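Local coordinates for beta-N-acetylglucosaminidase-like protein Glycoside hydrolase family 20 (Flavobacterium johnsoniae, PDB 6YHH) that probably removes terminal N-acetylglucosamine units from chitin-derived oligosaccharides, as a chitobiase and beta-N-acetylhexosaminidase of glycoside hydrolase family 20, at residues D232-G237 with D316-K321; S238-A243 with P282-S287; F311-D316 with E367-K372; P245-K250 with N288-K293. All coordinates share one frame; numbering follows the deposited sequence.

Contact 1: D232-G237 with D316-K321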
loop_
_atom_site.group_PDB
_atom_site.type_symbol
_atom_site.label_atom_id
_atom_site.label_comp_id
_atom_site.label_asym_id
_atom_site.label_seq_id
_atom_site.Cartn_x
_atom_site.Cartn_y
_atom_site.Cartn_z
ATOM N N ASP A 232 3.194 27.678 5.049
ATOM C CA ASP A 232 3.654 28.218 6.288
ATOM C C ASP A 232 4.698 29.347 6.085
ATOM O O ASP A 232 5.787 29.108 5.560
ATOM C CB ASP A 232 4.252 27.032 7.098
ATOM C CG ASP A 232 4.650 27.387 8.512
ATOM O OD1 ASP A 232 4.684 28.563 8.858
ATOM O OD2 ASP A 232 4.967 26.421 9.287
ATOM N N VAL A 233 4.332 30.562 6.520
ATOM C CA VAL A 233 5.136 31.766 6.368
ATOM C C VAL A 233 5.036 32.602 7.619
ATOM O O VAL A 233 3.966 32.551 8.313
ATOM C CB VAL A 233 4.666 32.588 5.126
ATOM C CG1 VAL A 233 5.044 31.875 3.861
ATOM C CG2 VAL A 233 3.178 32.900 5.165
ATOM N N PRO A 234 6.086 33.346 8.020
ATOM C CA PRO A 234 7.340 33.543 7.328
ATOM C C PRO A 234 8.530 32.756 7.859
ATOM O O PRO A 234 9.598 32.765 7.227
ATOM C CB PRO A 234 7.607 35.068 7.519
ATOM C CG PRO A 234 7.127 35.261 8.942
ATOM C CD PRO A 234 5.897 34.388 9.064
ATOM N N GLY A 235 8.322 32.041 8.952
ATOM C CA GLY A 235 9.350 31.163 9.511
ATOM C C GLY A 235 9.334 29.854 8.692
ATOM O O GLY A 235 8.603 29.738 7.677
ATOM N N HIS A 236 10.187 28.895 9.064
ATOM C CA HIS A 236 10.211 27.602 8.384
ATOM C C HIS A 236 10.406 27.864 6.893
ATOM O O HIS A 236 9.881 27.116 6.032
ATOM C CB HIS A 236 8.873 26.838 8.651
ATOM C CG HIS A 236 8.826 26.153 9.992
ATOM N ND1 HIS A 236 8.486 26.752 11.191
ATOM C CD2 HIS A 236 9.117 24.867 10.298
ATOM C CE1 HIS A 236 8.590 25.856 12.160
ATOM N NE2 HIS A 236 8.982 24.725 11.630
ATOM N N GLY A 237 11.279 28.835 6.592
ATOM C CA GLY A 237 11.419 29.320 5.215
ATOM C C GLY A 237 12.507 28.711 4.380
ATOM O O GLY A 237 12.758 29.220 3.286
ATOM N N ASP A 316 4.234 29.671 12.685
ATOM C CA ASP A 316 4.886 29.124 13.890
ATOM C C ASP A 316 6.392 29.371 13.878
ATOM O O ASP A 316 7.030 29.396 12.814
ATOM C CB ASP A 316 4.623 27.634 14.056
ATOM C CG ASP A 316 4.977 26.807 12.789
ATOM O OD1 ASP A 316 4.883 27.306 11.638
ATOM O OD2 ASP A 316 5.352 25.620 12.963
ATOM N N GLU A 317 6.950 29.579 15.071
ATOM C CA GLU A 317 8.380 29.399 15.255
ATOM C C GLU A 317 9.298 30.246 14.393
ATOM O O GLU A 317 10.393 29.810 14.069
ATOM C CB GLU A 317 8.776 27.905 15.120
ATOM C CG GLU A 317 8.111 26.960 16.134
ATOM C CD GLU A 317 8.563 25.515 15.938
ATOM O OE1 GLU A 317 8.765 25.070 14.797
ATOM O OE2 GLU A 317 8.646 24.789 16.956
ATOM N N ASN A 318 8.938 31.526 14.213
ATOM C CA ASN A 318 9.890 32.517 13.735
ATOM C C ASN A 318 10.700 32.917 14.979
ATOM O O ASN A 318 10.183 33.647 15.812
ATOM C CB ASN A 318 9.139 33.677 13.136
ATOM C CG ASN A 318 10.071 34.832 12.767
ATOM O OD1 ASN A 318 11.267 34.690 12.740
ATOM N ND2 ASN A 318 9.483 35.955 12.485
ATOM N N GLU A 319 11.910 32.457 15.129
ATOM C CA GLU A 319 12.636 32.898 16.345
ATOM C C GLU A 319 13.262 34.280 16.257
ATOM O O GLU A 319 13.768 34.843 17.235
ATOM C CB GLU A 319 13.678 31.864 16.669
ATOM C CG GLU A 319 12.982 30.654 17.260
ATOM C CD GLU A 319 13.949 29.564 17.666
ATOM O OE1 GLU A 319 13.564 28.868 18.603
ATOM O OE2 GLU A 319 15.073 29.404 17.055
ATOM N N GLY A 320 13.191 34.869 15.080
ATOM C CA GLY A 320 13.345 36.287 15.028
ATOM C C GLY A 320 14.827 36.759 14.912
ATOM O O GLY A 320 15.053 37.963 14.807
ATOM N N LYS A 321 15.777 35.847 14.832
ATOM C CA LYS A 321 17.221 36.241 14.858
ATOM C C LYS A 321 17.632 37.028 13.614
ATOM O O LYS A 321 18.290 38.079 13.743
ATOM C CB LYS A 321 18.132 35.064 15.115
ATOM C CG LYS A 321 18.014 34.371 16.499
ATOM C CD LYS A 321 17.940 35.281 17.701
ATOM C CE LYS A 321 18.050 34.567 19.057
ATOM N NZ LYS A 321 17.435 35.476 20.104
HETATM O O HOH W 1 6.313 30.482 10.294
HETATM O O HOH W 2 11.598 28.783 11.662
#
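Glu317 passes close to the CE1 corner of the His236 imidazole, starting from its first side-chain carbon. CB lies 3.6 Å from His236 CE1, and with CG anti to its own carbonyl carbon (chi1 -60°) and the chain extended beyond it, CG continues past the same ring carbon. CD then reaches the ring edge in its plane, at 3.8 Å from His236 CE1, with carboxylate and imidazole nearly coplanar. At the tip, OE1 is modelled too near the ring for its exact place to be trusted, and its angle to NE2 is too poor for a hydrogen bond; it accepts a weak one from a bound Tris molecule instead. This is the active-site end of the (beta/alpha)8 barrel of family 20, where Glu317 is the predicted proton donor and neighbouring Asp316 completes the Asp-Glu pair characteristic of these enzymes. Histidine suits its place by offering a flat edge with a donor: ND1 gives a weak bond of 3.4 Å to Asp316 O. With an alanine in its place, Asp316 O would probably lose this weak ring donor and keep only its water, while a gap opened beside the Glu317 chain. Asp232 OD2 comes within 2.5 Å of Asp316 OD1, the carboxylates nearly coplanar, while Asp232 OD1 accepts from Gly315 N. One water donates to Asp232 OD1 and to Asp316 O, and accepts weakly from Gly235 N. A second water accepts from His236 N and donates to Glu317 O. A CB on Gly235 would be tight against both Asp316 O and Asn318 CA, so glycine suits the close approach.

Contact 2: S238-A243 with P282-S287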
loop_
_atom_site.group_PDB
_atom_site.type_symbol
_atom_site.label_atom_id
_atom_site.label_comp_id
_atom_site.label_asym_id
_atom_site.label_seq_id
_atom_site.Cartn_x
_atom_site.Cartn_y
_atom_site.Cartn_z
ATOM N N SER A 238 13.187 27.648 4.847
ATOM C CA SER A 238 14.419 27.168 4.152
ATOM C C SER A 238 14.220 26.842 2.680
ATOM O O SER A 238 15.070 27.143 1.842
ATOM C CB SER A 238 15.110 26.000 4.875
ATOM O OG SER A 238 15.303 26.280 6.232
ATOM N N ALA A 239 13.150 26.106 2.384
ATOM C CA ALA A 239 12.875 25.637 1.075
ATOM C C ALA A 239 12.396 26.747 0.193
ATOM O O ALA A 239 12.947 26.914 -0.909
ATOM C CB ALA A 239 11.832 24.562 1.128
ATOM N N ILE A 240 11.487 27.595 0.686
ATOM C CA ILE A 240 11.052 28.752 -0.107
ATOM C C ILE A 240 12.248 29.610 -0.539
ATOM O O ILE A 240 12.377 30.074 -1.721
ATOM C CB ILE A 240 10.027 29.580 0.660
ATOM C CG1 ILE A 240 8.720 28.795 0.835
ATOM C CG2 ILE A 240 9.744 30.886 -0.094
ATOM C CD1 ILE A 240 7.750 29.522 1.699
ATOM N N LEU A 241 13.133 29.829 0.405
ATOM C CA LEU A 241 14.270 30.745 0.188
ATOM C C LEU A 241 15.415 30.081 -0.594
ATOM O O LEU A 241 16.318 30.735 -1.030
ATOM C CB LEU A 241 14.776 31.247 1.535
ATOM C CG LEU A 241 13.782 32.176 2.246
ATOM C CD1 LEU A 241 14.223 32.485 3.674
ATOM C CD2 LEU A 241 13.685 33.497 1.479
ATOM N N THR A 242 15.429 28.741 -0.701
ATOM C CA THR A 242 16.307 28.078 -1.666
ATOM C C THR A 242 15.922 28.484 -3.115
ATOM O O THR A 242 16.801 28.720 -3.945
ATOM C CB THR A 242 16.238 26.537 -1.465
ATOM O OG1 THR A 242 16.655 26.228 -0.158
ATOM C CG2 THR A 242 17.093 25.808 -2.486
ATOM N N ALA A 243 14.627 28.556 -3.402
ATOM C CA ALA A 243 14.130 29.007 -4.689
ATOM C C ALA A 243 14.208 30.554 -4.872
ATOM O O ALA A 243 14.584 31.035 -5.969
ATOM C CB ALA A 243 12.681 28.593 -4.875
ATOM N N PRO A 282 15.987 30.486 8.531
ATOM C CA PRO A 282 15.586 31.194 7.322
ATOM C C PRO A 282 14.106 31.671 7.403
ATOM O O PRO A 282 13.214 30.904 7.742
ATOM C CB PRO A 282 15.752 30.136 6.213
ATOM C CG PRO A 282 16.884 29.269 6.718
ATOM C CD PRO A 282 16.603 29.177 8.191
ATOM N N THR A 283 13.921 32.941 7.183
ATOM C CA THR A 283 12.662 33.612 7.415
ATOM C C THR A 283 12.422 34.604 6.281
ATOM O O THR A 283 13.313 35.449 5.931
ATOM C CB THR A 283 12.687 34.427 8.773
ATOM O OG1 THR A 283 13.167 33.616 9.838
ATOM C CG2 THR A 283 11.329 34.922 9.188
ATOM N N LEU A 284 11.202 34.628 5.779
ATOM C CA LEU A 284 10.826 35.663 4.802
ATOM C C LEU A 284 10.916 37.067 5.362
ATOM O O LEU A 284 10.670 37.291 6.542
ATOM C CB LEU A 284 9.400 35.445 4.365
ATOM C CG LEU A 284 9.228 34.333 3.354
ATOM C CD1 LEU A 284 10.222 33.235 3.079
ATOM C CD2 LEU A 284 7.747 34.139 2.953
ATOM N N ASP A 285 11.278 37.990 4.484
ATOM C CA ASP A 285 11.500 39.400 4.856
ATOM C C ASP A 285 10.233 40.203 4.714
ATOM O O ASP A 285 9.814 40.553 3.594
ATOM C CB ASP A 285 12.669 39.993 4.025
ATOM C CG ASP A 285 12.974 41.443 4.338
ATOM O OD1 ASP A 285 12.284 42.098 5.152
ATOM O OD2 ASP A 285 13.968 41.951 3.713
ATOM N N PRO A 286 9.642 40.615 5.855
ATOM C CA PRO A 286 8.373 41.343 5.780
ATOM C C PRO A 286 8.526 42.842 5.398
ATOM O O PRO A 286 7.487 43.508 5.300
ATOM C CB PRO A 286 7.871 41.265 7.201
ATOM C CG PRO A 286 9.114 41.307 8.048
ATOM C CD PRO A 286 10.125 40.528 7.231
ATOM N N SER A 287 9.769 43.271 5.230
ATOM C CA SER A 287 10.064 44.642 4.785
ATOM C C SER A 287 10.234 44.725 3.300
ATOM O O SER A 287 10.318 45.849 2.737
ATOM C CB SER A 287 11.288 45.139 5.559
ATOM O OG SER A 287 12.516 44.749 5.025
#
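Leu241 lays its branched end against the extended run Pro282 to Leu284. Its CD1 methyl sits 3.8 Å from Pro282 CB and reaches the backbone as well, 3.6 Å from Thr283 N, while CG and CD2 meet a single methyl, CD1 of Leu284. That methyl is shared: Ile240 CG2 touches it too, at 4.0 Å from Leu284 CD1, with the two side chains crossing at about a right angle. The second torsion of Leu284 (chi2 19°) lies away from the staggered positions, and the exact place of its CD1 is doubtful. Leucine suits position 241 because its fork lets one methyl meet Pro282 while the rest meets Leu284, and proline suits the other side because its ring gives CB and CG as apolar surface and restricts its own phi. At Ser238, OG lies 3.4 Å from Pro282 CG, but its polar bond goes elsewhere, to the carboxylate of Asp185. One turn on, Thr242 OG1 donates to Ser238 O over 2.7 Å. Farther along the loop Asp285 OD1 accepts from Ser287 N, an Asx turn, and also from Ser287 OG on the syn side of the carboxylate. Backbone bonds of Pro282 with Gly237 and of Leu284 with Pro234 hold the loop beside the short helix. The arrangement belongs to a long beta-alpha loop of a (beta/alpha)8 barrel, with the Thr283 side chain about 9 Å from that of the predicted proton donor Glu317.

Contact 3: F311-D316 with E367-K372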
loop_
_atom_site.group_PDB
_atom_site.type_symbol
_atom_site.label_atom_id
_atom_site.label_comp_id
_atom_site.label_asym_id
_atom_site.label_seq_id
_atom_site.Cartn_x
_atom_site.Cartn_y
_atom_site.Cartn_z
ATOM N N PHE A 311 -7.766 29.204 4.491
ATOM C CA PHE A 311 -6.402 29.096 4.002
ATOM C C PHE A 311 -5.461 29.343 5.172
ATOM O O PHE A 311 -5.509 30.410 5.803
ATOM C CB PHE A 311 -6.076 30.031 2.795
ATOM C CG PHE A 311 -4.892 29.588 2.037
ATOM C CD1 PHE A 311 -3.602 29.705 2.563
ATOM C CD2 PHE A 311 -5.093 28.986 0.805
ATOM C CE1 PHE A 311 -2.505 29.212 1.781
ATOM C CE2 PHE A 311 -4.020 28.469 0.065
ATOM C CZ PHE A 311 -2.748 28.536 0.581
ATOM N N HIS A 312 -4.616 28.358 5.475
ATOM C CA HIS A 312 -3.676 28.407 6.605
ATOM C C HIS A 312 -2.364 28.989 6.098
ATOM O O HIS A 312 -1.735 28.447 5.210
ATOM C CB HIS A 312 -3.574 26.993 7.200
ATOM C CG HIS A 312 -3.140 26.901 8.630
ATOM N ND1 HIS A 312 -1.982 27.469 9.150
ATOM C CD2 HIS A 312 -3.670 26.155 9.633
ATOM C CE1 HIS A 312 -1.857 27.098 10.410
ATOM N NE2 HIS A 312 -2.874 26.316 10.726
ATOM N N ILE A 313 -1.879 30.063 6.741
ATOM C CA ILE A 313 -0.621 30.698 6.405
ATOM C C ILE A 313 0.452 30.375 7.404
ATOM O O ILE A 313 1.517 30.933 7.460
ATOM C CB ILE A 313 -0.796 32.228 6.160
ATOM C CG1 ILE A 313 -1.458 32.945 7.351
ATOM C CG2 ILE A 313 -1.553 32.465 4.849
ATOM C CD1 ILE A 313 -0.790 32.881 8.647
ATOM N N GLY A 314 0.175 29.392 8.276
ATOM C CA GLY A 314 1.218 29.017 9.217
ATOM C C GLY A 314 1.572 30.043 10.274
ATOM O O GLY A 314 0.697 30.472 11.051
ATOM N N GLY A 315 2.850 30.411 10.391
ATOM C CA GLY A 315 3.281 31.451 11.292
ATOM C C GLY A 315 3.938 30.976 12.575
ATOM O O GLY A 315 4.142 31.780 13.459
ATOM N N ASP A 316 4.234 29.671 12.685
ATOM C CA ASP A 316 4.886 29.124 13.890
ATOM C C ASP A 316 6.392 29.371 13.878
ATOM O O ASP A 316 7.030 29.396 12.814
ATOM C CB ASP A 316 4.623 27.634 14.056
ATOM C CG ASP A 316 4.977 26.807 12.789
ATOM O OD1 ASP A 316 4.883 27.306 11.638
ATOM O OD2 ASP A 316 5.352 25.620 12.963
ATOM N N GLU A 367 -0.787 29.935 16.565
ATOM C CA GLU A 367 -1.118 30.948 17.576
ATOM C C GLU A 367 -0.188 32.157 17.626
ATOM O O GLU A 367 -0.610 33.238 18.105
ATOM C CB GLU A 367 -1.209 30.238 18.934
ATOM C CG GLU A 367 0.125 29.746 19.465
ATOM C CD GLU A 367 -0.015 29.047 20.770
ATOM O OE1 GLU A 367 -0.639 27.973 20.768
ATOM O OE2 GLU A 367 0.519 29.580 21.792
ATOM N N GLU A 368 1.066 32.000 17.231
ATOM C CA GLU A 368 1.997 33.147 17.183
ATOM C C GLU A 368 1.487 34.340 16.449
ATOM O O GLU A 368 1.898 35.490 16.799
ATOM C CB GLU A 368 3.389 32.794 16.717
ATOM C CG GLU A 368 4.074 31.756 17.607
ATOM C CD GLU A 368 3.939 30.305 17.151
ATOM O OE1 GLU A 368 2.808 29.920 16.734
ATOM O OE2 GLU A 368 4.971 29.534 17.259
ATOM N N ILE A 369 0.569 34.147 15.506
ATOM C CA ILE A 369 0.040 35.265 14.756
ATOM C C ILE A 369 -0.809 36.232 15.561
ATOM O O ILE A 369 -1.057 37.386 15.123
ATOM C CB ILE A 369 -0.724 34.881 13.446
ATOM C CG1 ILE A 369 -2.030 34.150 13.725
ATOM C CG2 ILE A 369 0.212 34.047 12.526
ATOM C CD1 ILE A 369 -2.949 34.071 12.522
ATOM N N LEU A 370 -1.282 35.787 16.703
ATOM C CA LEU A 370 -2.160 36.619 17.508
ATOM C C LEU A 370 -1.410 37.660 18.360
ATOM O O LEU A 370 -0.801 37.315 19.370
ATOM C CB LEU A 370 -3.049 35.696 18.362
ATOM C CG LEU A 370 -4.083 36.325 19.269
ATOM C CD1 LEU A 370 -4.864 37.404 18.588
ATOM C CD2 LEU A 370 -4.987 35.381 20.066
ATOM N N THR A 371 -1.453 38.889 17.841
ATOM C CA THR A 371 -1.221 40.111 18.605
ATOM C C THR A 371 -2.397 41.053 18.324
ATOM O O THR A 371 -3.269 40.737 17.537
ATOM C CB THR A 371 0.133 40.739 18.382
ATOM O OG1 THR A 371 0.217 41.206 17.042
ATOM C CG2 THR A 371 1.254 39.747 18.704
ATOM N N LYS A 372 -2.424 42.239 18.996
ATOM C CA LYS A 372 -3.662 43.022 19.047
ATOM C C LYS A 372 -4.255 43.381 17.696
ATOM O O LYS A 372 -5.492 43.372 17.515
ATOM C CB LYS A 372 -3.439 44.244 19.987
ATOM C CG LYS A 372 -2.546 45.268 19.387
#
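Glu368 brings its carboxylate up to the backbone of Asp316, with OE2 3.4 Å from Asp316 CA, and its CB rests 3.5 Å from Gly315 O. Beside it, the CG2 methyl of Ile369 stands 4.2 Å from Gly315 CA, so close that a CB on Gly315 would clash with it; glycine is the residue that fits, the more so at a phi of 103°. The same methyl meets Ile313 CD1 at 4.2 Å, two beta-branched side chains crossing aslant in the buried interior. The bend of Glu368 at chi2 (94°) turns its acid group over Asp316 CA. In the next shell, OE2 of that acid accepts from Glu317 N and OE1 from Trp383 NE1, so both buried oxygens have partners. Gly315 O accepts from Gln345 NE2, and Gly315 N donates to Asp232 OD1. Farther back, Gly314 N donates to His312 ND1 over 3.0 Å, in the plane of the ring, which ties the backbone of Gly314 back to that side chain. Such turns, following the neighbouring parallel strands 310-312 and 362-366, form the catalytic end of a (beta/alpha)8 barrel.

Contact 4: P245-K250 with N288-K293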
loop_
_atom_site.group_PDB
_atom_site.type_symbol
_atom_site.label_atom_id
_atom_site.label_comp_id
_atom_site.label_asym_id
_atom_site.label_seq_id
_atom_site.Cartn_x
_atom_site.Cartn_y
_atom_site.Cartn_z
ATOM N N PRO A 245 15.982 33.272 -2.818
ATOM C CA PRO A 245 16.857 33.806 -1.730
ATOM C C PRO A 245 16.733 35.290 -1.540
ATOM O O PRO A 245 17.007 35.808 -0.456
ATOM C CB PRO A 245 18.281 33.459 -2.159
ATOM C CG PRO A 245 18.203 33.135 -3.654
ATOM C CD PRO A 245 16.782 32.622 -3.908
ATOM N N GLU A 246 16.243 35.972 -2.584
ATOM C CA GLU A 246 16.196 37.440 -2.521
ATOM C C GLU A 246 15.122 37.997 -1.584
ATOM O O GLU A 246 15.210 39.148 -1.186
ATOM C CB GLU A 246 16.060 38.014 -3.949
ATOM C CG GLU A 246 14.720 37.741 -4.598
ATOM C CD GLU A 246 14.654 36.448 -5.434
ATOM O OE1 GLU A 246 13.812 36.472 -6.368
ATOM O OE2 GLU A 246 15.412 35.472 -5.160
ATOM N N ILE A 247 14.161 37.168 -1.141
ATOM C CA ILE A 247 13.204 37.595 -0.133
ATOM C C ILE A 247 13.520 37.049 1.254
ATOM O O ILE A 247 12.669 37.164 2.171
ATOM C CB ILE A 247 11.775 37.241 -0.557
ATOM C CG1 ILE A 247 11.546 35.738 -0.643
ATOM C CG2 ILE A 247 11.427 37.930 -1.889
ATOM C CD1 ILE A 247 10.102 35.312 -0.883
ATOM N N GLY A 248 14.740 36.592 1.464
ATOM C CA GLY A 248 15.134 36.180 2.818
ATOM C C GLY A 248 15.543 37.355 3.699
ATOM O O GLY A 248 15.765 38.510 3.223
ATOM N N SER A 249 15.743 37.070 4.982
ATOM C CA SER A 249 15.935 38.154 5.939
ATOM C C SER A 249 17.371 38.305 6.360
ATOM O O SER A 249 17.733 39.330 6.916
ATOM C CB SER A 249 15.083 37.961 7.201
ATOM O OG SER A 249 13.706 37.988 6.855
ATOM N N LYS A 250 18.211 37.302 6.154
ATOM C CA LYS A 250 19.642 37.367 6.509
ATOM C C LYS A 250 20.369 38.360 5.637
ATOM O O LYS A 250 20.127 38.458 4.463
ATOM C CB LYS A 250 20.288 35.969 6.483
ATOM C CG LYS A 250 21.721 35.866 7.015
ATOM C CD LYS A 250 22.264 34.457 6.989
ATOM N N ASN A 288 10.309 43.593 2.606
ATOM C CA ASN A 288 10.667 43.601 1.199
ATOM C C ASN A 288 9.399 43.502 0.404
ATOM O O ASN A 288 8.664 42.518 0.499
ATOM C CB ASN A 288 11.594 42.393 0.898
ATOM C CG ASN A 288 12.138 42.366 -0.509
ATOM O OD1 ASN A 288 11.583 42.965 -1.459
ATOM N ND2 ASN A 288 13.229 41.635 -0.678
ATOM N N PRO A 289 9.134 44.476 -0.495
ATOM C CA PRO A 289 7.943 44.413 -1.301
ATOM C C PRO A 289 7.849 43.175 -2.199
ATOM O O PRO A 289 6.705 42.707 -2.493
ATOM C CB PRO A 289 8.022 45.697 -2.177
ATOM C CG PRO A 289 9.022 46.551 -1.535
ATOM C CD PRO A 289 9.972 45.669 -0.791
ATOM N N LYS A 290 8.983 42.579 -2.560
ATOM C CA LYS A 290 8.983 41.403 -3.374
ATOM C C LYS A 290 8.435 40.199 -2.627
ATOM O O LYS A 290 7.763 39.341 -3.241
ATOM C CB LYS A 290 10.403 41.114 -3.949
ATOM C CG LYS A 290 10.347 40.155 -5.137
ATOM C CD LYS A 290 11.737 39.909 -5.771
ATOM C CE LYS A 290 11.530 39.130 -7.096
ATOM N NZ LYS A 290 12.749 38.695 -7.799
ATOM N N THR A 291 8.596 40.174 -1.323
ATOM C CA THR A 291 7.991 39.070 -0.515
ATOM C C THR A 291 6.460 39.025 -0.736
ATOM O O THR A 291 5.894 37.969 -1.004
ATOM C CB THR A 291 8.279 39.305 0.981
ATOM O OG1 THR A 291 9.693 39.352 1.202
ATOM C CG2 THR A 291 7.628 38.293 1.841
ATOM N N TYR A 292 5.783 40.185 -0.661
ATOM C CA TYR A 292 4.345 40.266 -0.847
ATOM C C TYR A 292 3.942 40.004 -2.283
ATOM O O TYR A 292 2.927 39.332 -2.528
ATOM C CB TYR A 292 3.844 41.619 -0.308
ATOM C CG TYR A 292 4.159 41.806 1.157
ATOM C CD1 TYR A 292 3.450 41.125 2.128
ATOM C CD2 TYR A 292 5.207 42.636 1.560
ATOM C CE1 TYR A 292 3.763 41.267 3.457
ATOM C CE2 TYR A 292 5.553 42.765 2.888
ATOM C CZ TYR A 292 4.814 42.116 3.839
ATOM O OH TYR A 292 5.116 42.294 5.190
ATOM N N LYS A 293 4.717 40.487 -3.246
ATOM C CA LYS A 293 4.490 40.214 -4.655
ATOM C C LYS A 293 4.490 38.720 -4.948
ATOM O O LYS A 293 3.546 38.215 -5.593
ATOM C CB LYS A 293 5.498 40.945 -5.522
ATOM C CG LYS A 293 5.241 40.734 -7.015
ATOM C CD LYS A 293 6.145 41.535 -7.928
ATOM C CE LYS A 293 5.881 41.190 -9.401
HETATM O O HOH W 3 14.735 40.564 1.565
#
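Ile247 is pressed against the first turn of helix 289-302, whose N-cap is Asn288, joining a beta-alpha loop of the (beta/alpha)8 barrel to the helix that follows it. This is the tight half: Ile247 CB stands 3.4 Å from Thr291 OG1, and its CG2 methyl spreads over the helix backbone, 3.8 Å from Lys290 C, and touches Lys290 CB. A beta-branched residue suits the spot because CG2, anti to the carbonyl carbon, lies against Lys290 C and Thr291 N. Threonine answers with a compact side chain whose hydroxyl is hydrogen-bonded to Asp285 O, so its buried polar end is satisfied. Asn288 caps the helix with OD1, which accepts from Lys290 N over 2.8 Å at 157°, the donor lying above the amide plane. Its ND2 faces the opposite segment, donating to a water that in turn donates to Gly248 O. An aspartate in its place would probably leave that water without its N-H donor and bring a negative charge up to Glu246 O. The outer half is looser and solvent-exposed. There Lys290, fully extended beyond CG, stretches across to Glu246, whose chain bends at chi2 (-92°) to meet it; their hydrocarbon parts touch where Glu246 CG lies 3.9 Å from Lys290 CD. Exposed lysine and glutamate suit such a rim, and the salt bridge ends on the anti side of the carboxylate, with Lys290 NZ 2.8 Å from Glu246 OE1.

In the fold
From the N terminus, the chain leaves strand 226-230 and opens contact 1 at 232-237, contact 2 on helix 238-243 and contact 4 at 245-250, in quick succession. The long loop returns to close contact 2 at 282-287 and then contact 4 at 288-293, the start of helix 289-302; these two cross each other and touch, their centres about 7 Å apart. On strand 310-312 contact 3 opens, before contact 1 closes, so the two also cross and share Asp316; contacts 2 and 4 lie wholly within the span of contact 1. Contact 3 closes after strand 362-366. Together they tie three consecutive beta-alpha loops of the barrel, contact 4 lying farthest from the centre of the chain.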